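Local coordinates for sensor protein CzcS (Pseudomonas aeruginosa, PDB 5GPO) that senses zinc through this periplasmic domain as a histidine kinase and probably passes the signal on within a two-component regulatory system, at residues B[83-88]-B[119-124]. Residues are numbered along the deposited sequence; the frame is centred on the assembly and turned at random.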
ATOM      1  N   ALA B  83      22.300   6.920   8.973  1.00 26.23           N
ATOM      2  CA  ALA B  83      23.684   7.197   9.336  1.00 25.77           C
ATOM      3  C   ALA B  83      24.636   6.690   8.261  1.00 28.90           C
ATOM      4  O   ALA B  83      25.656   7.328   7.973  1.00 27.02           O
ATOM      5  CB  ALA B  83      24.007   6.570  10.691  1.00 27.48           C
ATOM      6  N   ARG B  84      24.315   5.555   7.638  1.00 25.52           N
ATOM      7  CA  ARG B  84      25.173   5.077   6.559  1.00 31.33           C
ATOM      8  C   ARG B  84      25.114   6.009   5.356  1.00 26.27           C
ATOM      9  O   ARG B  84      26.136   6.248   4.704  1.00 29.52           O
ATOM     10  CB  ARG B  84      24.799   3.647   6.184  1.00 27.48           C
ATOM     11  CG  ARG B  84      25.244   2.661   7.243  1.00 38.17           C
ATOM     12  CD  ARG B  84      24.704   1.271   6.987  1.00 39.36           C
ATOM     13  NE  ARG B  84      25.256   0.674   5.775  1.00 37.07           N
ATOM     14  CZ  ARG B  84      24.833  -0.480   5.266  1.00 42.16           C
ATOM     15  NH1 ARG B  84      23.848  -1.137   5.863  1.00 37.92           N
ATOM     16  NH2 ARG B  84      25.378  -0.965   4.156  1.00 35.51           N
ATOM     17  N   LEU B  85      23.936   6.571   5.063  1.00 24.42           N
ATOM     18  CA  LEU B  85      23.813   7.523   3.959  1.00 24.26           C
ATOM     19  C   LEU B  85      24.638   8.777   4.230  1.00 33.49           C
ATOM     20  O   LEU B  85      25.359   9.270   3.354  1.00 34.89           O
ATOM     21  CB  LEU B  85      22.344   7.893   3.748  1.00 32.04           C
ATOM     22  CG  LEU B  85      21.400   6.848   3.157  1.00 26.55           C
ATOM     23  CD1 LEU B  85      19.964   7.372   3.164  1.00 25.11           C
ATOM     24  CD2 LEU B  85      21.820   6.475   1.743  1.00 30.53           C
ATOM     25  N   GLN B  86      24.549   9.304   5.452  1.00 31.42           N
ATOM     26  CA  GLN B  86      25.252  10.533   5.795  1.00 33.69           C
ATOM     27  C   GLN B  86      26.758  10.330   5.925  1.00 42.16           C
ATOM     28  O   GLN B  86      27.504  11.317   5.893  1.00 44.33           O
ATOM     29  CB  GLN B  86      24.651  11.111   7.077  1.00 29.06           C
ATOM     30  CG  GLN B  86      23.192  11.529   6.877  1.00 38.60           C
ATOM     31  CD  GLN B  86      22.556  12.153   8.109  1.00 45.47           C
ATOM     32  OE1 GLN B  86      22.896  11.815   9.244  1.00 40.41           O
ATOM     33  NE2 GLN B  86      21.627  13.078   7.887  1.00 41.54           N
ATOM     34  N   ALA B  87      27.224   9.085   6.056  1.00 29.62           N
ATOM     35  CA  ALA B  87      28.647   8.774   5.986  1.00 36.03           C
ATOM     36  C   ALA B  87      29.100   8.396   4.570  1.00 40.03           C
ATOM     37  O   ALA B  87      30.111   7.694   4.412  1.00 42.79           O
ATOM     38  CB  ALA B  87      28.995   7.658   6.973  1.00 32.47           C
ATOM     39  N   ASP B  88      28.365   8.841   3.548  1.00 42.03           N
ATOM     40  CA  ASP B  88      28.729   8.648   2.139  1.00 44.13           C
ATOM     41  C   ASP B  88      29.004   7.184   1.785  1.00 42.70           C
ATOM     42  O   ASP B  88      29.854   6.893   0.941  1.00 43.86           O
ATOM     43  CB  ASP B  88      29.928   9.520   1.760  1.00 42.89           C
ATOM     44  CG  ASP B  88      29.588  10.997   1.745  1.00 55.57           C
ATOM     45  OD1 ASP B  88      28.468  11.345   1.311  1.00 58.85           O
ATOM     46  OD2 ASP B  88      30.439  11.810   2.171  1.00 65.33           O
ATOM     47  N   PRO B 119      16.885  18.717  -1.539  1.00 29.10           N
ATOM     48  CA  PRO B 119      17.655  17.476  -1.415  1.00 22.49           C
ATOM     49  C   PRO B 119      17.069  16.629  -0.294  1.00 25.42           C
ATOM     50  O   PRO B 119      16.831  17.123   0.814  1.00 23.46           O
ATOM     51  CB  PRO B 119      19.073  17.962  -1.085  1.00 25.67           C
ATOM     52  CG  PRO B 119      18.853  19.250  -0.386  1.00 31.22           C
ATOM     53  CD  PRO B 119      17.607  19.869  -0.968  1.00 27.57           C
ATOM     54  N   VAL B 120      16.801  15.358  -0.596  1.00 20.55           N
ATOM     55  CA  VAL B 120      16.111  14.480   0.340  1.00 19.09           C
ATOM     56  C   VAL B 120      16.857  13.163   0.478  1.00 20.96           C
ATOM     57  O   VAL B 120      17.585  12.726  -0.425  1.00 19.93           O
ATOM     58  CB  VAL B 120      14.631  14.218  -0.054  1.00 16.72           C
ATOM     59  CG1 VAL B 120      13.802  15.515   0.010  1.00 20.31           C
ATOM     60  CG2 VAL B 120      14.505  13.501  -1.432  1.00 15.77           C
ATOM     61  N   GLN B 121      16.682  12.534   1.635  1.00 15.93           N
ATOM     62  CA  GLN B 121      17.107  11.163   1.872  1.00 17.13           C
ATOM     63  C   GLN B 121      15.855  10.301   1.942  1.00 18.59           C
ATOM     64  O   GLN B 121      14.900  10.654   2.642  1.00 16.13           O
ATOM     65  CB  GLN B 121      17.906  11.022   3.171  1.00 18.39           C
ATOM     66  CG  GLN B 121      19.093  11.976   3.330  1.00 21.21           C
ATOM     67  CD  GLN B 121      20.336  11.515   2.590  1.00 22.66           C
ATOM     68  OE1 GLN B 121      20.261  10.718   1.659  1.00 28.58           O
ATOM     69  NE2 GLN B 121      21.494  12.015   3.012  1.00 25.52           N
ATOM     70  N   VAL B 122      15.866   9.182   1.222  1.00 18.11           N
ATOM     71  CA  VAL B 122      14.685   8.346   1.019  1.00 18.67           C
ATOM     72  C   VAL B 122      14.957   7.006   1.674  1.00 19.17           C
ATOM     73  O   VAL B 122      15.932   6.329   1.326  1.00 21.30           O
ATOM     74  CB  VAL B 122      14.360   8.163  -0.472  1.00 17.20           C
ATOM     75  CG1 VAL B 122      13.165   7.181  -0.644  1.00 19.03           C
ATOM     76  CG2 VAL B 122      14.061   9.518  -1.128  1.00 19.70           C
ATOM     77  N   LEU B 123      14.097   6.620   2.606  1.00 17.98           N
ATOM     78  CA  LEU B 123      14.246   5.384   3.365  1.00 17.15           C
ATOM     79  C   LEU B 123      13.032   4.507   3.077  1.00 19.81           C
ATOM     80  O   LEU B 123      11.928   4.793   3.554  1.00 18.88           O
ATOM     81  CB  LEU B 123      14.374   5.678   4.860  1.00 19.01           C
ATOM     82  CG  LEU B 123      15.484   6.643   5.271  1.00 18.03           C
ATOM     83  CD1 LEU B 123      15.480   6.912   6.788  1.00 17.82           C
ATOM     84  CD2 LEU B 123      16.842   6.119   4.869  1.00 23.19           C
ATOM     85  N   LEU B 124      13.231   3.442   2.304  1.00 18.22           N
ATOM     86  CA  LEU B 124      12.154   2.537   1.927  1.00 18.88           C
ATOM     87  C   LEU B 124      12.338   1.195   2.624  1.00 17.85           C
ATOM     88  O   LEU B 124      13.386   0.546   2.489  1.00 18.37           O
ATOM     89  CB  LEU B 124      12.107   2.364   0.406  1.00 14.15           C
ATOM     90  CG  LEU B 124      11.090   1.395  -0.202  1.00 15.51           C
ATOM     91  CD1 LEU B 124       9.648   1.824   0.067  1.00 17.04           C
ATOM     92  CD2 LEU B 124      11.354   1.321  -1.716  1.00 18.59           C
TER
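L85, in the last turn of helix 75-86, reaches across to strand 119-127 and meets both Q121 and L123, two strand residues apart. Its CG stands anti to the carbonyl carbon (chi1 -71°) and the branch is extended beyond, which places CD1 against the strand's side chains. There L85 CD1 lies 3.8 Å from CD2 of L123, methyl against methyl, and 3.7 Å from OE1 of Q121. The leucine and glutamine side chains run antiparallel: L85 CD1 comes within 4.2 Å of Q121 CB, while Q121 OE1 comes within 4.1 Å of L85 CB. A bend at chi2 (-81°) brings the Q121 amide alongside the leucine, and no hydrogen bond crosses between the two segments. OE1 of Q121, a buried residue, is instead satisfied by a hydrogen bond from OG of S111 on strand 104-113. Next along the helix, Q86 adds a looser touch at the margin, its CG 4.2 Å from Q121 NE2. The chain then leaves the helix in a Schellman motif: D88, with positive phi, is its C-prime residue, and D88 N bonds to L85 O at 3.0 Å. The same leucine whose side chain packs on the strand therefore also takes part in the helix end through its carbonyl. V122, pointing away from the helix, packs against L17 of the second subunit. The arrangement is helix-on-sheet packing, in which the C-terminal turn of helix 75-86 rests on one face of the five-stranded antiparallel sheet through alternate residues of its central strand, consistent with the PAS-like (PDC) fold of histidine-kinase sensor domains.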